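Local coordinates for Rho GTPase activating protein 15 (Homo sapiens, PDB 3BYI) that switches off Rho-type GTPases, Rac1 among them, by stimulating GTP hydrolysis to leave them in the inactive GDP-bound state, at residues K26-R30 with E31-V35; K138-P141 with P142-D145. One frame throughout, in Å; residues are numbered along the deposited sequence.

Overall arrangement
Both contacts are local chain turns at helix ends within the all-helical RhoGAP domain, the part of the longer protein held in this chain. Contact 1 closes helix 24-31 at its C-terminus; contact 2 opens helix 141-159 at its N-terminus. Their centres lie 12 Å apart, on the same side of the chain's centre, and they touch directly. Thr34 OG1 is 2.4 Å from Asp145 OD2, a probable hydrogen bond, although the separation is short. Val35 CG2 packs 3.6 Å from Asp145 O, and Thr34 O lies 3.9 Å from Pro142 CB. Both turns lie away from Arg58, the predicted arginine finger.

Contact 1 (K26-R30 with E31-V35); sequences KVCER and ENSTV
Cys28 lays its side chain against the returning loop: CB is 3.2 Å from Ser33 O, and SG reaches 3.6 Å from Thr34 C. The sulfur stands anti to the carbonyl carbon (chi1 -78°), which carries it beyond Ser33 to the Thr34 backbone. The helix ends here in a Schellman motif. Ser33 N donates to Cys28 O over 2.9 Å in a nearly straight bond (171° at the hydrogen), while the companion bond from Asn32 N to Glu29 O is weak. Positive phi at Asn32, 61°, identifies it as the C-prime residue. One residue before Cys28, Val27 O still accepts an ordinary i to i+4 helical bond from Glu31 N.

The side chain of Glu31 runs alongside that of Val27, pointing the same way, with OE2 4.0 Å from Val27 CG1. Its other oxygen, OE1, accepts a hydrogen bond from Ser33 OG at 3.0 Å, met on the anti side and slightly out of the carboxylate plane, and also accepts from Trp37 N. With an alanine here, the Ser33 hydroxyl and Trp37 N would probably both lose their shared acceptor. Arg30 leads away to a salt bridge with Glu76. Cys28 and Val27 also touch Pro36, just before helix 37-49, while Cys28 meets Pro142 and Thr34 meets Pro141, so the turn rests on the start of helix 141-159.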
loop_
_atom_site.group_PDB
_atom_site.type_symbol
_atom_site.label_atom_id
_atom_site.label_comp_id
_atom_site.label_asym_id
_atom_site.label_seq_id
_atom_site.Cartn_x
_atom_site.Cartn_y
_atom_site.Cartn_z
ATOM N N LYS A 26 13.528 -0.362 -7.091
ATOM C CA LYS A 26 14.344 0.805 -7.385
ATOM C C LYS A 26 14.223 1.856 -6.297
ATOM O O LYS A 26 15.211 2.495 -5.955
ATOM C CB LYS A 26 13.975 1.408 -8.747
ATOM C CG LYS A 26 14.348 0.517 -9.939
ATOM C CD LYS A 26 15.121 1.303 -11.011
ATOM N N VAL A 27 13.013 2.059 -5.757
ATOM C CA VAL A 27 12.851 3.047 -4.667
ATOM C C VAL A 27 13.712 2.623 -3.476
ATOM O O VAL A 27 14.460 3.436 -2.911
ATOM C CB VAL A 27 11.383 3.240 -4.255
ATOM C CG1 VAL A 27 11.274 4.039 -2.929
ATOM C CG2 VAL A 27 10.598 3.899 -5.425
ATOM N N CYS A 28 13.640 1.335 -3.157
ATOM C CA CYS A 28 14.297 0.769 -2.003
ATOM C C CYS A 28 15.785 0.711 -2.212
ATOM O O CYS A 28 16.545 0.963 -1.293
ATOM C CB CYS A 28 13.704 -0.610 -1.673
ATOM S SG CYS A 28 12.060 -0.549 -0.799
ATOM N N GLU A 29 16.223 0.439 -3.440
ATOM C CA GLU A 29 17.665 0.353 -3.719
ATOM C C GLU A 29 18.331 1.725 -3.533
ATOM O O GLU A 29 19.467 1.849 -2.994
ATOM C CB GLU A 29 17.876 -0.168 -5.134
ATOM C CG GLU A 29 19.331 -0.591 -5.503
ATOM C CD GLU A 29 19.718 -1.975 -4.935
ATOM O OE1 GLU A 29 18.836 -2.665 -4.350
ATOM O OE2 GLU A 29 20.908 -2.353 -5.082
ATOM N N ARG A 30 17.634 2.757 -3.998
ATOM C CA ARG A 30 18.107 4.143 -3.887
ATOM C C ARG A 30 18.260 4.596 -2.422
ATOM O O ARG A 30 19.212 5.283 -2.110
ATOM C CB ARG A 30 17.131 5.054 -4.612
ATOM C CG ARG A 30 17.595 6.461 -4.854
ATOM C CD ARG A 30 16.478 7.302 -5.463
ATOM N NE ARG A 30 16.852 8.715 -5.590
ATOM C CZ ARG A 30 17.625 9.203 -6.549
ATOM N NH1 ARG A 30 18.139 8.393 -7.470
ATOM N NH2 ARG A 30 17.905 10.505 -6.588
ATOM N N GLU A 31 17.323 4.193 -1.550
ATOM C CA GLU A 31 17.359 4.510 -0.105
ATOM C C GLU A 31 18.133 3.501 0.734
ATOM O O GLU A 31 18.340 3.722 1.947
ATOM C CB GLU A 31 15.959 4.535 0.484
ATOM C CG GLU A 31 14.979 5.413 -0.200
ATOM C CD GLU A 31 13.581 5.263 0.375
ATOM O OE1 GLU A 31 13.301 4.271 1.099
ATOM O OE2 GLU A 31 12.773 6.168 0.111
ATOM N N ASN A 32 18.545 2.401 0.103
ATOM C CA ASN A 32 19.245 1.327 0.787
ATOM C C ASN A 32 18.358 0.741 1.898
ATOM O O ASN A 32 18.790 0.563 3.036
ATOM C CB ASN A 32 20.583 1.828 1.327
ATOM C CG ASN A 32 21.648 0.760 1.320
ATOM O OD1 ASN A 32 21.831 0.063 0.317
ATOM N ND2 ASN A 32 22.388 0.642 2.432
ATOM N N SER A 33 17.112 0.455 1.522
ATOM C CA SER A 33 16.043 0.029 2.446
ATOM C C SER A 33 15.325 -1.199 1.866
ATOM O O SER A 33 15.596 -1.609 0.746
ATOM C CB SER A 33 15.031 1.165 2.661
ATOM O OG SER A 33 14.280 1.460 1.491
ATOM N N THR A 34 14.454 -1.804 2.658
ATOM C CA THR A 34 13.476 -2.768 2.157
ATOM C C THR A 34 12.066 -2.253 2.370
ATOM O O THR A 34 11.091 -2.893 1.969
ATOM C CB THR A 34 13.718 -4.153 2.779
ATOM O OG1 THR A 34 13.707 -4.050 4.200
ATOM C CG2 THR A 34 15.137 -4.711 2.342
ATOM N N VAL A 35 11.947 -1.089 3.014
ATOM C CA VAL A 35 10.683 -0.387 3.101
ATOM C C VAL A 35 10.876 1.082 2.750
ATOM O O VAL A 35 11.700 1.744 3.350
ATOM C CB VAL A 35 10.071 -0.468 4.521
ATOM C CG1 VAL A 35 8.673 0.096 4.492
ATOM C CG2 VAL A 35 10.072 -1.902 5.030
#

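Contact 2 (K138-P141 with P142-D145); sequences KLPP and PNRD
The backbone passes from extended at Pro140 (psi 141°) to helical at Pro141, and Pro140 O receives both Asn143 N at 2.8 Å and Arg144 N at 3.2 Å. The two bonds differ: Asn143 N sits above the carbonyl plane, whereas Arg144 N is tilted from it by only 17°. Next along, Asp145 N donates to Pro141 O.

Pro141 and Pro142 lie side by side, and their CD atoms are in tight contact at 3.5 Å. The Arg144 chain doubles back over the preceding loop residues, bending at chi3 (62°) and bringing NH1 within 2.9 Å of Leu139 O in a weak bond; the same nitrogen also donates to Val136 O, near the end of helix 125-138. Pro141 CA lies over one face of the guanidinium, 3.8 Å from Arg144 NH2. Asn143 OD1 approaches the Pro140 ring, lying 3.4 Å from Pro140 CG, while hydrogen-bonding to His25 NE2; Asn143 ND2 donates to Leu107 O. Leu139 CD2 meets Asn143 CB at 4.2 Å, the two side chains crossing at about a right angle.

Pro140 occupies the N-cap position, and prolines fill the first two helical positions, where their missing N-H groups cost no helical bond. The geometry is characteristic of a proline-rich helix N-terminus, here beginning helix 141-159 of the RhoGAP domain.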
loop_
_atom_site.group_PDB
_atom_site.type_symbol
_atom_site.label_atom_id
_atom_site.label_comp_id
_atom_site.label_asym_id
_atom_site.label_seq_id
_atom_site.Cartn_x
_atom_site.Cartn_y
_atom_site.Cartn_z
ATOM N N LYS A 138 9.092 -16.402 0.136
ATOM C CA LYS A 138 9.717 -16.435 -1.181
ATOM C C LYS A 138 9.815 -15.052 -1.841
ATOM O O LYS A 138 10.478 -14.908 -2.842
ATOM C CB LYS A 138 9.022 -17.430 -2.113
ATOM C CG LYS A 138 9.060 -18.888 -1.635
ATOM C CD LYS A 138 8.161 -19.794 -2.508
ATOM C CE LYS A 138 7.997 -21.200 -1.920
ATOM N NZ LYS A 138 7.019 -21.249 -0.764
ATOM N N LEU A 139 9.172 -14.036 -1.281
ATOM C CA LEU A 139 9.166 -12.713 -1.922
ATOM C C LEU A 139 10.509 -11.978 -1.874
ATOM O O LEU A 139 11.351 -12.252 -1.015
ATOM C CB LEU A 139 8.129 -11.824 -1.284
ATOM C CG LEU A 139 6.665 -12.114 -1.527
ATOM C CD1 LEU A 139 5.875 -11.453 -0.408
ATOM C CD2 LEU A 139 6.226 -11.628 -2.914
ATOM N N PRO A 140 10.710 -11.015 -2.785
ATOM C CA PRO A 140 11.901 -10.201 -2.654
ATOM C C PRO A 140 11.779 -9.387 -1.356
ATOM O O PRO A 140 10.682 -8.943 -0.995
ATOM C CB PRO A 140 11.850 -9.299 -3.889
ATOM C CG PRO A 140 10.863 -9.910 -4.793
ATOM C CD PRO A 140 9.886 -10.583 -3.923
ATOM N N PRO A 141 12.878 -9.225 -0.626
ATOM C CA PRO A 141 12.722 -8.588 0.696
ATOM C C PRO A 141 11.954 -7.246 0.728
ATOM O O PRO A 141 11.258 -6.983 1.697
ATOM C CB PRO A 141 14.172 -8.408 1.178
ATOM C CG PRO A 141 14.958 -9.422 0.391
ATOM C CD PRO A 141 14.273 -9.594 -0.917
ATOM N N PRO A 142 12.112 -6.387 -0.297
ATOM C CA PRO A 142 11.276 -5.191 -0.251
ATOM C C PRO A 142 9.788 -5.454 -0.234
ATOM O O PRO A 142 9.059 -4.711 0.404
ATOM C CB PRO A 142 11.690 -4.416 -1.518
ATOM C CG PRO A 142 13.040 -4.942 -1.860
ATOM C CD PRO A 142 13.026 -6.372 -1.454
ATOM N N ASN A 143 9.331 -6.509 -0.901
ATOM C CA ASN A 143 7.879 -6.802 -0.960
ATOM C C ASN A 143 7.400 -7.404 0.357
ATOM O O ASN A 143 6.418 -6.982 0.901
ATOM C CB ASN A 143 7.548 -7.733 -2.150
ATOM C CG ASN A 143 7.992 -7.162 -3.482
ATOM O OD1 ASN A 143 9.188 -7.091 -3.775
ATOM N ND2 ASN A 143 7.028 -6.754 -4.302
ATOM N N ARG A 144 8.132 -8.388 0.859
ATOM C CA ARG A 144 7.868 -8.966 2.165
ATOM C C ARG A 144 7.937 -7.927 3.299
ATOM O O ARG A 144 7.063 -7.880 4.138
ATOM C CB ARG A 144 8.888 -10.068 2.459
ATOM C CG ARG A 144 8.809 -10.553 3.921
ATOM C CD ARG A 144 9.595 -11.813 4.191
ATOM N NE ARG A 144 11.000 -11.608 3.949
ATOM C CZ ARG A 144 11.654 -11.985 2.853
ATOM N NH1 ARG A 144 11.056 -12.615 1.842
ATOM N NH2 ARG A 144 12.933 -11.721 2.776
ATOM N N ASP A 145 9.028 -7.156 3.374
ATOM C CA ASP A 145 9.187 -6.216 4.467
ATOM C C ASP A 145 8.176 -5.071 4.432
ATOM O O ASP A 145 7.735 -4.601 5.481
ATOM C CB ASP A 145 10.594 -5.628 4.503
ATOM C CG ASP A 145 11.642 -6.639 4.857
ATOM O OD1 ASP A 145 11.308 -7.798 5.214
ATOM O OD2 ASP A 145 12.821 -6.263 4.755
#